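PDB 2JJQ: tRNA (uracil(54)-C(5))-methyltransferase from Pyrococcus abyssi, which catalyses S-adenosyl-L-methionine-dependent methylation of uridine 54 in tRNA, at carbon 5, to give 5-methyluridine. Local coordinates for residues P361-L366 and S386-T391; E176-S181 and N216-T221; C90-Q93 and Y99-E102; E252-R257 and Y263-N268. All blocks are in the same frame, centred on the assembly; numbering follows the deposited sequence.

Contact 1 of 4, residues P361-L366 and S386-T391; sequences PPRAGL and SCNPET. With SAH (S-adenosyl-L-homocysteine), chain B.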
loop_
_atom_site.group_PDB
_atom_site.type_symbol
_atom_site.label_atom_id
_atom_site.label_comp_id
_atom_site.label_asym_id
_atom_site.label_seq_id
_atom_site.Cartn_x
_atom_site.Cartn_y
_atom_site.Cartn_z
ATOM N N PRO A 361 3.420 12.594 3.755
ATOM C CA PRO A 361 2.686 13.293 2.710
ATOM C C PRO A 361 2.226 12.415 1.572
ATOM O O PRO A 361 2.678 11.273 1.467
ATOM C CB PRO A 361 3.723 14.304 2.171
ATOM C CG PRO A 361 5.068 13.718 2.468
ATOM C CD PRO A 361 4.834 13.004 3.823
ATOM N N PRO A 362 1.286 12.937 0.748
ATOM C CA PRO A 362 0.872 12.271 -0.483
ATOM C C PRO A 362 2.032 12.321 -1.490
ATOM O O PRO A 362 3.114 12.823 -1.179
ATOM C CB PRO A 362 -0.288 13.139 -0.973
ATOM C CG PRO A 362 -0.012 14.461 -0.480
ATOM C CD PRO A 362 0.603 14.239 0.923
ATOM N N ARG A 363 1.790 11.803 -2.688
ATOM C CA ARG A 363 2.804 11.788 -3.746
ATOM C C ARG A 363 3.441 13.168 -4.073
ATOM O O ARG A 363 4.598 13.241 -4.441
ATOM C CB ARG A 363 2.197 11.163 -5.023
ATOM C CG ARG A 363 2.189 9.622 -4.986
ATOM C CD ARG A 363 1.513 9.034 -6.236
ATOM N NE ARG A 363 2.035 7.715 -6.589
ATOM C CZ ARG A 363 1.366 6.564 -6.424
ATOM N NH1 ARG A 363 0.147 6.558 -5.889
ATOM N NH2 ARG A 363 1.917 5.413 -6.796
ATOM N N ALA A 364 2.666 14.230 -3.961
ATOM C CA ALA A 364 3.141 15.593 -4.242
ATOM C C ALA A 364 4.222 16.058 -3.260
ATOM O O ALA A 364 4.923 17.063 -3.521
ATOM C CB ALA A 364 1.972 16.577 -4.213
ATOM N N GLY A 365 4.335 15.369 -2.126
ATOM C CA GLY A 365 5.287 15.774 -1.106
ATOM C C GLY A 365 4.719 16.884 -0.248
ATOM O O GLY A 365 3.537 17.182 -0.315
ATOM N N LEU A 366 5.561 17.523 0.552
ATOM C CA LEU A 366 5.112 18.553 1.474
ATOM C C LEU A 366 4.770 19.851 0.732
ATOM O O LEU A 366 5.576 20.329 -0.053
ATOM C CB LEU A 366 6.245 18.887 2.450
ATOM C CG LEU A 366 6.766 17.712 3.310
ATOM C CD1 LEU A 366 7.863 18.268 4.178
ATOM C CD2 LEU A 366 5.625 17.182 4.176
ATOM N N SER A 386 7.869 8.163 4.039
ATOM C CA SER A 386 7.684 8.343 2.592
ATOM C C SER A 386 7.910 7.035 1.869
ATOM O O SER A 386 8.897 6.353 2.151
ATOM C CB SER A 386 8.721 9.343 2.047
ATOM O OG SER A 386 8.592 9.564 0.642
ATOM N N CYS A 387 7.054 6.690 0.918
ATOM C CA CYS A 387 7.440 5.591 -0.012
ATOM C C CYS A 387 7.898 6.176 -1.381
ATOM O O CYS A 387 8.011 5.454 -2.359
ATOM C CB CYS A 387 6.298 4.560 -0.202
ATOM S SG CYS A 387 4.946 5.246 -1.071
ATOM N N ASN A 388 8.213 7.474 -1.410
ATOM C CA ASN A 388 8.730 8.117 -2.627
ATOM C C ASN A 388 10.097 8.735 -2.312
ATOM O O ASN A 388 10.179 9.917 -2.000
ATOM C CB ASN A 388 7.740 9.209 -3.072
ATOM C CG ASN A 388 6.309 8.649 -3.352
ATOM O OD1 ASN A 388 6.120 7.859 -4.275
ATOM N ND2 ASN A 388 5.306 9.078 -2.545
ATOM N N PRO A 389 11.165 7.936 -2.392
ATOM C CA PRO A 389 12.501 8.418 -2.025
ATOM C C PRO A 389 12.924 9.736 -2.718
ATOM O O PRO A 389 13.573 10.578 -2.096
ATOM C CB PRO A 389 13.399 7.269 -2.480
ATOM C CG PRO A 389 12.537 6.022 -2.216
ATOM C CD PRO A 389 11.163 6.478 -2.662
ATOM N N GLU A 390 12.616 9.880 -4.008
ATOM C CA GLU A 390 13.025 11.070 -4.706
ATOM C C GLU A 390 12.326 12.321 -4.193
ATOM O O GLU A 390 12.950 13.380 -4.133
ATOM C CB GLU A 390 12.839 10.883 -6.229
ATOM C CG GLU A 390 13.820 9.859 -6.777
ATOM C CD GLU A 390 13.828 9.754 -8.300
ATOM O OE1 GLU A 390 12.808 10.105 -8.956
ATOM O OE2 GLU A 390 14.868 9.280 -8.824
ATOM N N THR A 391 11.038 12.208 -3.860
ATOM C CA THR A 391 10.302 13.350 -3.281
ATOM C C THR A 391 10.803 13.663 -1.876
ATOM O O THR A 391 10.976 14.833 -1.531
ATOM C CB THR A 391 8.770 13.146 -3.278
ATOM O OG1 THR A 391 8.434 12.198 -2.263
ATOM C CG2 THR A 391 8.381 12.528 -4.533
HETATM N N SAH B . -0.136 8.416 7.880
HETATM C CA SAH B . -1.302 7.871 7.111
HETATM C CB SAH B . -0.996 7.813 5.615
HETATM C CG SAH B . -0.810 9.180 4.995
HETATM S SD SAH B . -1.153 9.010 3.236
HETATM C C SAH B . -1.551 6.457 7.582
HETATM O O SAH B . -2.558 5.803 7.267
HETATM O OXT SAH B . -0.705 5.923 8.284
HETATM C "C5'" SAH B . -1.101 10.735 2.820
HETATM C "C4'" SAH B . -2.314 11.464 3.426
HETATM O "O4'" SAH B . -2.397 12.840 2.967
HETATM C "C3'" SAH B . -3.666 10.845 3.072
HETATM O "O3'" SAH B . -4.306 10.413 4.289
HETATM C "C2'" SAH B . -4.433 11.983 2.351
HETATM O "O2'" SAH B . -5.833 12.064 2.635
HETATM C "C1'" SAH B . -3.781 13.227 2.876
HETATM N N9 SAH B . -3.655 14.377 1.988
HETATM C C8 SAH B . -3.443 14.382 0.650
HETATM N N7 SAH B . -3.261 15.665 0.238
HETATM C C5 SAH B . -3.320 16.468 1.313
HETATM C C6 SAH B . -3.201 17.915 1.585
HETATM N N6 SAH B . -2.979 18.739 0.531
HETATM N N1 SAH B . -3.334 18.326 2.889
HETATM C C2 SAH B . -3.561 17.471 3.909
HETATM N N3 SAH B . -3.693 16.151 3.713
HETATM C C4 SAH B . -3.570 15.619 2.474
HETATM O O HOH W 1 5.365 11.365 -0.557
#

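Contact 2 of 4, residues E176-S181 and N216-T221; sequences EEEKIS and NLPDPT. With GOL (glycerol), chain D.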
loop_
_atom_site.group_PDB
_atom_site.type_symbol
_atom_site.label_atom_id
_atom_site.label_comp_id
_atom_site.label_asym_id
_atom_site.label_seq_id
_atom_site.Cartn_x
_atom_site.Cartn_y
_atom_site.Cartn_z
ATOM N N GLU A 176 -22.602 -18.971 -9.094
ATOM C CA GLU A 176 -23.204 -20.052 -9.880
ATOM C C GLU A 176 -24.624 -20.296 -9.402
ATOM O O GLU A 176 -25.573 -20.441 -10.205
ATOM C CB GLU A 176 -22.393 -21.327 -9.767
ATOM C CG GLU A 176 -23.173 -22.561 -10.295
ATOM C CD GLU A 176 -22.316 -23.792 -10.320
ATOM O OE1 GLU A 176 -21.115 -23.643 -10.669
ATOM O OE2 GLU A 176 -22.828 -24.899 -9.998
ATOM N N GLU A 177 -24.796 -20.366 -8.095
ATOM C CA GLU A 177 -26.086 -20.813 -7.568
ATOM C C GLU A 177 -27.121 -19.740 -7.515
ATOM O O GLU A 177 -28.318 -20.060 -7.521
ATOM C CB GLU A 177 -25.970 -21.448 -6.186
ATOM C CG GLU A 177 -25.013 -22.585 -6.135
ATOM C CD GLU A 177 -24.838 -23.082 -4.715
ATOM O OE1 GLU A 177 -25.798 -22.926 -3.917
ATOM O OE2 GLU A 177 -23.754 -23.642 -4.423
ATOM N N GLU A 178 -26.696 -18.477 -7.481
ATOM C CA GLU A 178 -27.621 -17.363 -7.513
ATOM C C GLU A 178 -27.670 -16.741 -8.909
ATOM O O GLU A 178 -28.354 -15.739 -9.101
ATOM C CB GLU A 178 -27.242 -16.284 -6.469
ATOM C CG GLU A 178 -27.344 -16.771 -5.019
ATOM C CD GLU A 178 -28.795 -17.119 -4.589
ATOM O OE1 GLU A 178 -29.767 -16.585 -5.182
ATOM O OE2 GLU A 178 -28.938 -17.938 -3.647
ATOM N N LYS A 179 -26.934 -17.339 -9.856
ATOM C CA LYS A 179 -26.906 -16.903 -11.274
ATOM C C LYS A 179 -26.647 -15.402 -11.346
ATOM O O LYS A 179 -27.444 -14.601 -11.872
ATOM C CB LYS A 179 -28.200 -17.326 -11.992
ATOM C CG LYS A 179 -28.392 -18.858 -11.993
ATOM C CD LYS A 179 -27.175 -19.591 -12.674
ATOM C CE LYS A 179 -27.333 -21.129 -12.656
ATOM N NZ LYS A 179 -26.028 -21.868 -12.684
ATOM N N ILE A 180 -25.525 -15.002 -10.754
ATOM C CA ILE A 180 -25.222 -13.581 -10.697
ATOM C C ILE A 180 -24.521 -13.098 -11.974
ATOM O O ILE A 180 -23.525 -13.683 -12.402
ATOM C CB ILE A 180 -24.307 -13.282 -9.488
ATOM C CG1 ILE A 180 -24.934 -13.857 -8.208
ATOM C CG2 ILE A 180 -24.031 -11.787 -9.409
ATOM C CD1 ILE A 180 -24.133 -13.510 -6.925
ATOM N N SER A 181 -25.008 -11.997 -12.521
ATOM C CA SER A 181 -24.446 -11.371 -13.719
ATOM C C SER A 181 -23.071 -10.777 -13.383
ATOM O O SER A 181 -22.917 -10.108 -12.376
ATOM C CB SER A 181 -25.437 -10.295 -14.235
ATOM O OG SER A 181 -24.837 -9.077 -14.616
ATOM N N ASN A 216 -29.550 -5.623 -7.625
ATOM C CA ASN A 216 -29.977 -6.215 -6.369
ATOM C C ASN A 216 -29.096 -7.417 -6.062
ATOM O O ASN A 216 -29.149 -8.445 -6.740
ATOM C CB ASN A 216 -31.455 -6.636 -6.530
ATOM C CG ASN A 216 -32.356 -5.459 -6.965
ATOM O OD1 ASN A 216 -32.796 -5.369 -8.134
ATOM N ND2 ASN A 216 -32.606 -4.541 -6.037
ATOM N N LEU A 217 -28.255 -7.300 -5.044
ATOM C CA LEU A 217 -27.356 -8.389 -4.728
ATOM C C LEU A 217 -28.154 -9.460 -3.965
ATOM O O LEU A 217 -28.781 -9.145 -2.942
ATOM C CB LEU A 217 -26.227 -7.861 -3.816
ATOM C CG LEU A 217 -25.131 -8.887 -3.532
ATOM C CD1 LEU A 217 -24.289 -9.204 -4.785
ATOM C CD2 LEU A 217 -24.240 -8.409 -2.347
ATOM N N PRO A 218 -28.150 -10.701 -4.465
ATOM C CA PRO A 218 -28.690 -11.830 -3.713
ATOM C C PRO A 218 -28.077 -11.901 -2.296
ATOM O O PRO A 218 -26.908 -11.566 -2.104
ATOM C CB PRO A 218 -28.242 -13.035 -4.530
ATOM C CG PRO A 218 -28.173 -12.482 -5.977
ATOM C CD PRO A 218 -27.574 -11.114 -5.759
ATOM N N ASP A 219 -28.878 -12.330 -1.317
ATOM C CA ASP A 219 -28.413 -12.524 0.055
ATOM C C ASP A 219 -27.117 -13.316 0.058
ATOM O O ASP A 219 -27.096 -14.446 -0.382
ATOM C CB ASP A 219 -29.488 -13.277 0.824
ATOM C CG ASP A 219 -29.141 -13.454 2.269
ATOM O OD1 ASP A 219 -28.050 -13.023 2.705
ATOM O OD2 ASP A 219 -29.985 -14.043 2.976
ATOM N N PRO A 220 -25.997 -12.706 0.529
ATOM C CA PRO A 220 -24.711 -13.388 0.497
ATOM C C PRO A 220 -24.434 -14.219 1.761
ATOM O O PRO A 220 -23.518 -14.982 1.794
ATOM C CB PRO A 220 -23.713 -12.208 0.410
ATOM C CG PRO A 220 -24.396 -11.100 1.166
ATOM C CD PRO A 220 -25.876 -11.282 0.946
ATOM N N THR A 221 -25.283 -14.085 2.771
ATOM C CA THR A 221 -25.114 -14.691 4.086
ATOM C C THR A 221 -25.012 -16.204 4.107
ATOM O O THR A 221 -24.303 -16.760 4.921
ATOM C CB THR A 221 -26.271 -14.204 4.981
ATOM O OG1 THR A 221 -25.921 -12.890 5.432
ATOM C CG2 THR A 221 -26.439 -15.072 6.120
HETATM C C1 GOL D . -27.427 -9.936 -10.666
HETATM O O1 GOL D . -27.365 -10.921 -11.637
HETATM C C2 GOL D . -28.737 -9.177 -10.784
HETATM O O2 GOL D . -28.949 -8.854 -12.143
HETATM C C3 GOL D . -28.577 -7.908 -9.961
HETATM O O3 GOL D . -29.680 -7.031 -10.045
HETATM O O HOH W 2 -28.879 -16.298 -1.126
#

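Contact 3 of 4, residues C90-Q93 and Y99-E102; sequences CTLQ and YQLE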
loop_
_atom_site.group_PDB
_atom_site.type_symbol
_atom_site.label_atom_id
_atom_site.label_comp_id
_atom_site.label_asym_id
_atom_site.label_seq_id
_atom_site.Cartn_x
_atom_site.Cartn_y
_atom_site.Cartn_z
ATOM N N CYS A 90 3.400 -7.199 -8.645
ATOM C CA CYS A 90 4.552 -7.928 -8.083
ATOM C C CYS A 90 5.717 -8.125 -9.071
ATOM O O CYS A 90 6.171 -9.250 -9.362
ATOM C CB CYS A 90 4.089 -9.262 -7.531
ATOM S SG CYS A 90 2.969 -9.020 -6.123
ATOM N N THR A 91 6.219 -7.020 -9.552
ATOM C CA THR A 91 7.189 -7.064 -10.622
ATOM C C THR A 91 8.560 -7.616 -10.247
ATOM O O THR A 91 9.417 -7.827 -11.116
ATOM C CB THR A 91 7.296 -5.699 -11.193
ATOM O OG1 THR A 91 7.480 -4.798 -10.102
ATOM C CG2 THR A 91 5.939 -5.392 -11.902
ATOM N N LEU A 92 8.782 -7.860 -8.956
ATOM C CA LEU A 92 10.071 -8.488 -8.548
ATOM C C LEU A 92 9.869 -9.891 -7.992
ATOM O O LEU A 92 10.780 -10.426 -7.375
ATOM C CB LEU A 92 10.819 -7.665 -7.498
ATOM C CG LEU A 92 11.195 -6.196 -7.797
ATOM C CD1 LEU A 92 11.903 -5.570 -6.616
ATOM C CD2 LEU A 92 11.955 -6.038 -9.105
ATOM N N GLN A 93 8.686 -10.476 -8.181
ATOM C CA GLN A 93 8.356 -11.771 -7.542
ATOM C C GLN A 93 9.189 -12.926 -8.029
ATOM O O GLN A 93 9.214 -13.982 -7.403
ATOM C CB GLN A 93 6.886 -12.153 -7.762
ATOM C CG GLN A 93 6.402 -13.061 -6.637
ATOM C CD GLN A 93 4.882 -13.430 -6.697
ATOM O OE1 GLN A 93 4.001 -12.570 -6.575
ATOM N NE2 GLN A 93 4.598 -14.727 -6.829
ATOM N N TYR A 99 17.710 -10.887 -2.541
ATOM C CA TYR A 99 18.152 -10.019 -3.634
ATOM C C TYR A 99 17.207 -8.831 -3.764
ATOM O O TYR A 99 17.646 -7.718 -4.066
ATOM C CB TYR A 99 18.331 -10.722 -4.987
ATOM C CG TYR A 99 18.898 -9.721 -5.968
ATOM C CD1 TYR A 99 20.185 -9.224 -5.798
ATOM C CD2 TYR A 99 18.118 -9.163 -6.954
ATOM C CE1 TYR A 99 20.683 -8.248 -6.609
ATOM C CE2 TYR A 99 18.643 -8.157 -7.806
ATOM C CZ TYR A 99 19.911 -7.713 -7.602
ATOM O OH TYR A 99 20.506 -6.724 -8.396
ATOM N N GLN A 100 15.905 -9.067 -3.605
ATOM C CA GLN A 100 14.995 -7.894 -3.584
ATOM C C GLN A 100 15.539 -6.863 -2.596
ATOM O O GLN A 100 15.523 -5.685 -2.899
ATOM C CB GLN A 100 13.581 -8.328 -3.167
ATOM C CG GLN A 100 12.899 -9.162 -4.249
ATOM C CD GLN A 100 11.489 -9.499 -3.842
ATOM O OE1 GLN A 100 10.834 -8.696 -3.173
ATOM N NE2 GLN A 100 11.036 -10.703 -4.174
ATOM N N LEU A 101 15.953 -7.280 -1.395
ATOM C CA LEU A 101 16.406 -6.307 -0.396
ATOM C C LEU A 101 17.715 -5.620 -0.811
ATOM O O LEU A 101 17.922 -4.438 -0.564
ATOM C CB LEU A 101 16.600 -7.006 0.971
ATOM C CG LEU A 101 15.326 -7.582 1.548
ATOM C CD1 LEU A 101 15.747 -8.399 2.889
ATOM C CD2 LEU A 101 14.295 -6.503 1.826
ATOM N N GLU A 102 18.592 -6.372 -1.478
ATOM C CA GLU A 102 19.848 -5.820 -1.974
ATOM C C GLU A 102 19.550 -4.752 -3.048
ATOM O O GLU A 102 20.158 -3.688 -3.052
ATOM C CB GLU A 102 20.704 -6.963 -2.551
ATOM C CG GLU A 102 21.986 -6.482 -3.190
ATOM C CD GLU A 102 22.834 -7.626 -3.765
ATOM O OE1 GLU A 102 22.974 -8.684 -3.106
ATOM O OE2 GLU A 102 23.393 -7.448 -4.872
#

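Contact 4 of 4, residues E252-R257 and Y263-N268; sequences EFIRER and YLIHPN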
loop_
_atom_site.group_PDB
_atom_site.type_symbol
_atom_site.label_atom_id
_atom_site.label_comp_id
_atom_site.label_asym_id
_atom_site.label_seq_id
_atom_site.Cartn_x
_atom_site.Cartn_y
_atom_site.Cartn_z
ATOM N N GLU A 252 -19.992 -3.988 11.281
ATOM C CA GLU A 252 -19.860 -2.798 10.469
ATOM C C GLU A 252 -18.362 -2.575 10.143
ATOM O O GLU A 252 -18.014 -2.095 9.071
ATOM C CB GLU A 252 -20.403 -1.592 11.201
ATOM C CG GLU A 252 -20.439 -0.354 10.350
ATOM C CD GLU A 252 -20.938 0.847 11.094
ATOM O OE1 GLU A 252 -20.998 0.799 12.327
ATOM O OE2 GLU A 252 -21.234 1.879 10.424
ATOM N N PHE A 253 -17.488 -2.916 11.080
ATOM C CA PHE A 253 -16.030 -2.730 10.825
ATOM C C PHE A 253 -15.319 -3.986 11.269
ATOM O O PHE A 253 -15.724 -4.599 12.276
ATOM C CB PHE A 253 -15.411 -1.584 11.642
ATOM C CG PHE A 253 -16.056 -0.278 11.475
ATOM C CD1 PHE A 253 -15.658 0.566 10.466
ATOM C CD2 PHE A 253 -17.063 0.127 12.345
ATOM C CE1 PHE A 253 -16.263 1.855 10.306
ATOM C CE2 PHE A 253 -17.651 1.398 12.190
ATOM C CZ PHE A 253 -17.253 2.233 11.198
ATOM N N ILE A 254 -14.273 -4.405 10.558
ATOM C CA ILE A 254 -13.354 -5.331 11.232
ATOM C C ILE A 254 -12.192 -4.561 11.869
ATOM O O ILE A 254 -12.074 -3.336 11.701
ATOM C CB ILE A 254 -12.812 -6.438 10.296
ATOM C CG1 ILE A 254 -11.998 -5.812 9.147
ATOM C CG2 ILE A 254 -14.056 -7.305 9.778
ATOM C CD1 ILE A 254 -11.189 -6.873 8.304
ATOM N N ARG A 255 -11.354 -5.283 12.595
ATOM C CA ARG A 255 -10.208 -4.627 13.205
ATOM C C ARG A 255 -8.899 -5.276 12.812
ATOM O O ARG A 255 -8.795 -6.506 12.623
ATOM C CB ARG A 255 -10.259 -4.697 14.729
ATOM C CG ARG A 255 -11.324 -3.843 15.364
ATOM C CD ARG A 255 -11.393 -4.134 16.872
ATOM N NE ARG A 255 -12.567 -3.422 17.437
ATOM C CZ ARG A 255 -12.594 -2.829 18.644
ATOM N NH1 ARG A 255 -11.525 -2.834 19.445
ATOM N NH2 ARG A 255 -13.695 -2.222 19.060
ATOM N N GLU A 256 -7.886 -4.433 12.737
ATOM C CA GLU A 256 -6.507 -4.944 12.701
ATOM C C GLU A 256 -5.898 -4.471 14.014
ATOM O O GLU A 256 -6.294 -3.445 14.577
ATOM C CB GLU A 256 -5.697 -4.348 11.537
ATOM C CG GLU A 256 -4.208 -4.807 11.509
ATOM C CD GLU A 256 -4.106 -6.331 11.364
ATOM O OE1 GLU A 256 -3.862 -6.791 10.230
ATOM O OE2 GLU A 256 -4.318 -7.046 12.374
ATOM N N ARG A 257 -4.935 -5.227 14.511
ATOM C CA ARG A 257 -4.302 -4.833 15.753
ATOM C C ARG A 257 -2.800 -4.771 15.582
ATOM O O ARG A 257 -2.185 -5.765 15.126
ATOM C CB ARG A 257 -4.671 -5.852 16.856
ATOM C CG ARG A 257 -3.885 -5.650 18.117
ATOM C CD ARG A 257 -4.463 -6.524 19.241
ATOM N NE ARG A 257 -5.511 -5.773 19.900
ATOM C CZ ARG A 257 -5.411 -5.378 21.169
ATOM N NH1 ARG A 257 -4.344 -5.743 21.882
ATOM N NH2 ARG A 257 -6.366 -4.658 21.731
ATOM N N TYR A 263 -7.395 -0.856 15.188
ATOM C CA TYR A 263 -7.728 0.063 14.124
ATOM C C TYR A 263 -8.909 -0.521 13.369
ATOM O O TYR A 263 -8.834 -1.671 12.908
ATOM C CB TYR A 263 -6.583 0.234 13.141
ATOM C CG TYR A 263 -5.317 0.795 13.752
ATOM C CD1 TYR A 263 -5.138 2.161 13.840
ATOM C CD2 TYR A 263 -4.322 -0.047 14.265
ATOM C CE1 TYR A 263 -3.983 2.699 14.403
ATOM C CE2 TYR A 263 -3.118 0.490 14.840
ATOM C CZ TYR A 263 -2.977 1.872 14.872
ATOM O OH TYR A 263 -1.846 2.458 15.388
ATOM N N LEU A 264 -9.951 0.286 13.216
ATOM C CA LEU A 264 -11.156 -0.133 12.513
ATOM C C LEU A 264 -10.902 -0.106 11.036
ATOM O O LEU A 264 -10.284 0.848 10.534
ATOM C CB LEU A 264 -12.309 0.849 12.818
ATOM C CG LEU A 264 -12.647 0.757 14.326
ATOM C CD1 LEU A 264 -13.552 1.991 14.706
ATOM C CD2 LEU A 264 -13.313 -0.562 14.722
ATOM N N ILE A 265 -11.377 -1.129 10.339
ATOM C CA ILE A 265 -11.217 -1.229 8.907
ATOM C C ILE A 265 -12.631 -1.129 8.317
ATOM O O ILE A 265 -13.512 -1.887 8.709
ATOM C CB ILE A 265 -10.589 -2.620 8.484
ATOM C CG1 ILE A 265 -9.157 -2.820 9.023
ATOM C CG2 ILE A 265 -10.533 -2.713 6.965
ATOM C CD1 ILE A 265 -8.355 -1.622 8.860
ATOM N N HIS A 266 -12.799 -0.236 7.350
ATOM C CA HIS A 266 -14.025 -0.029 6.609
ATOM C C HIS A 266 -13.719 -0.248 5.112
ATOM O O HIS A 266 -12.606 -0.039 4.669
ATOM C CB HIS A 266 -14.467 1.416 6.890
ATOM C CG HIS A 266 -15.744 1.822 6.213
ATOM N ND1 HIS A 266 -15.782 2.273 4.915
ATOM C CD2 HIS A 266 -17.019 1.840 6.655
ATOM C CE1 HIS A 266 -17.026 2.555 4.577
ATOM N NE2 HIS A 266 -17.798 2.309 5.623
ATOM N N PRO A 267 -14.711 -0.648 4.316
ATOM C CA PRO A 267 -14.382 -0.927 2.930
ATOM C C PRO A 267 -13.741 0.238 2.261
ATOM O O PRO A 267 -12.886 0.012 1.408
ATOM C CB PRO A 267 -15.732 -1.153 2.268
ATOM C CG PRO A 267 -16.589 -1.582 3.333
ATOM C CD PRO A 267 -16.125 -0.923 4.614
ATOM N N ASN A 268 -14.105 1.463 2.669
ATOM C CA ASN A 268 -13.674 2.677 1.995
ATOM C C ASN A 268 -12.538 3.471 2.680
ATOM O O ASN A 268 -12.299 4.609 2.320
ATOM C CB ASN A 268 -14.881 3.584 1.706
ATOM C CG ASN A 268 -15.787 2.991 0.656
ATOM O OD1 ASN A 268 -15.420 2.018 0.019
ATOM N ND2 ASN A 268 -16.968 3.531 0.501
HETATM O O HOH W 3 -20.677 1.181 7.052
#

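Contact 1 of 4, residues P361-L366 and S386-T391
Pro362 O is gripped twice, and one of its partners leads across to Asn388. Gly365 N donates to Pro362 O at 3.0 Å and closes a type I beta turn from Pro362 to Gly365. A water lies 2.8 Å from Pro362 O. The same water accepts an N-H of Asn388 ND2 at 3.0 Å, so the two segments are bridged by solvent. The amide also packs directly on Arg363, with Asn388 ND2 3.9 Å from Arg363 CA. The two side chains cross at about a right angle there. The first torsion of Thr391 (chi1 74°) aims OG1 back at Asn388 O and leaves the methyl CG2 3.9 Å from Arg363 O. Thr391 OG1 donates to Asn388 O at 2.9 Å, in the carbonyl plane and on a lone pair. Ser386 OG takes the N-H of Asn388 in an ST turn, which spans Cys387, the predicted nucleophile. On its far side Pro362 lies against the adenine of S-adenosyl-L-homocysteine, with Pro362 CG 3.5 Å from N7. The 361-366 loop follows strand 356-359 of the Rossmann-like methyltransferase domain. With a water and van der Waals touches as the direct links, the cofactor loop and the segment of the predicted nucleophile are probably coupled only lightly here. Arg394 to Ala364 O and Asp395 to Leu366 N add direct bonds from helix 389-398.

Contact 2 of 4, residues E176-S181 and N216-T221
Glu178 is bent at its second torsion (chi2 -65°), which folds the chain back along the ring of Pro218. The first torsion (chi1 -64°) sets CG beside the backbone N and lays the methylene groups against the proline. Glu178 CG and Pro218 CB are 3.9 Å apart, and the two side chains run alongside each other, pointing opposite ways. Ile180 meets the ring from a second position. Ile180 CG1 comes to 4.2 Å from Pro218 CG, next to the ring atom that Glu178 CG packs on. Helix 162-178 runs into this corner, and Lys179 leaves helical angles with a positive phi. Residues 216-221 belong to the loop between strands 206-212 and 228-233 of the five-stranded mixed sheet, so the contact joins the tail of the helix to a sheet connection. Phe174 of the same helix also packs on Leu217, Pro218 and Pro220. The carboxylate of Glu178 has polar partners of its own: OE2 bonds to Tyr223 OH and accepts from a water at 3.0 Å. That water also donates to Asp219 O at 2.7 Å and ties the acid to the loop. The Thr221 N-H reaches Asp219 OD1 from above the carboxylate plane, in an Asx turn. A glycerol, probably from the crystallisation liquor, spans the other end of the contact. Ser181 N donates to its O1 at 2.7 Å and Asn216 N to its O3 at 2.8 Å.

Contact 3 of 4, residues C90-Q93 and Y99-E102
Leu92 and Gln100 carry this contact, in which a type I beta turn from Cys90 to Gln93 packs on helix 97-112. Gln93 N to Cys90 O, 3.0 Å, closes the turn. Cys90 is one of the cysteines thought, by similarity, to bind the [4Fe-4S] cluster, so the contact sits where the cluster region meets the helix. Gln100 leaves the helix with CG beside the backbone N (chi1 -70°) and runs on extended toward the turn. Gln100 CG reaches 4.1 Å from Leu92 CB. Both residues are buried, and the amide of Gln100 has partners at both ends. OE1 accepts from His414 N of a distant loop, and NE2 bonds to Leu95 O in the linker between the turn and the helix. The backbone of Leu92 also pairs with His414, so that one loop residue is bonded to both members of the contact. The Leu92 side chain packs on Leu28 of strand 24-28. The closest approach is between Leu92 O and Gln100 NE2, 3.2 Å apart, at an angle too poor for a hydrogen bond.

Contact 4 of 4, residues E252-R257 and Y263-N268
Ile254 pairs with Ile265 and Glu256 with Tyr263 as antiparallel hydrogen-bonded pairs of a beta hairpin, with Arg255 and Leu264 forming the non-hydrogen-bonded pair between them. Ile265 N to Ile254 O is short, 2.7 Å. Its return bond, Ile254 N to Ile265 O, is weak. Glu256 and Tyr263 exchange two bonds of 2.9 Å, Glu256 N to Tyr263 O and Tyr263 N to Glu256 O. Arg255 and Leu264 share one face and run alongside each other in the same direction, with Arg255 CG 3.9 Å from Leu264 CD2. Phe253 CB touches that same methyl. On the other face, chi1 of 62° carries Ile254 CG1 to 3.6 Å from Ile265 CB. Beyond the strands, the Phe253 ring meets His266 obliquely, planes 49° apart, with Phe253 CE1 3.7 Å from His266 CD2. Ile265 O lies at the edge of the phenyl ring. The arginines of the first strand, Arg255 and Arg257, both form salt bridges with Asp262. Tyr263 OH bonds to the backbone O of Thr303, an S-adenosyl-L-methionine-binding residue, which ties the hairpin to the cofactor side of the domain. Buried Glu256 has Arg257 N and Phe202 N at OE2, and Lys201 N and Ser275 OG at OE1. So many polar partners would probably stabilise it as a carboxylate.

Overall arrangement
Contacts 3 and 4 are buried, contact 2 is partly buried, and contact 1 lies at the surface. Contacts 1 and 4 both belong to the methyltransferase part of the chain, yet their centres are about 26 Å apart and they hold different elements. Contact 4 is a hairpin knit by backbone bonds. Contacts 1 and 2 instead join a loop to one end of a helix, with a water between the segments in each. Contact 3 packs a turn on a helix, and its amide is held by the linker before the helix and by a separate loop. Contacts 1 and 2 lie on opposite sides of the chain's centre, with centres about 42 Å apart. Contact 2 is away from the known and predicted sites.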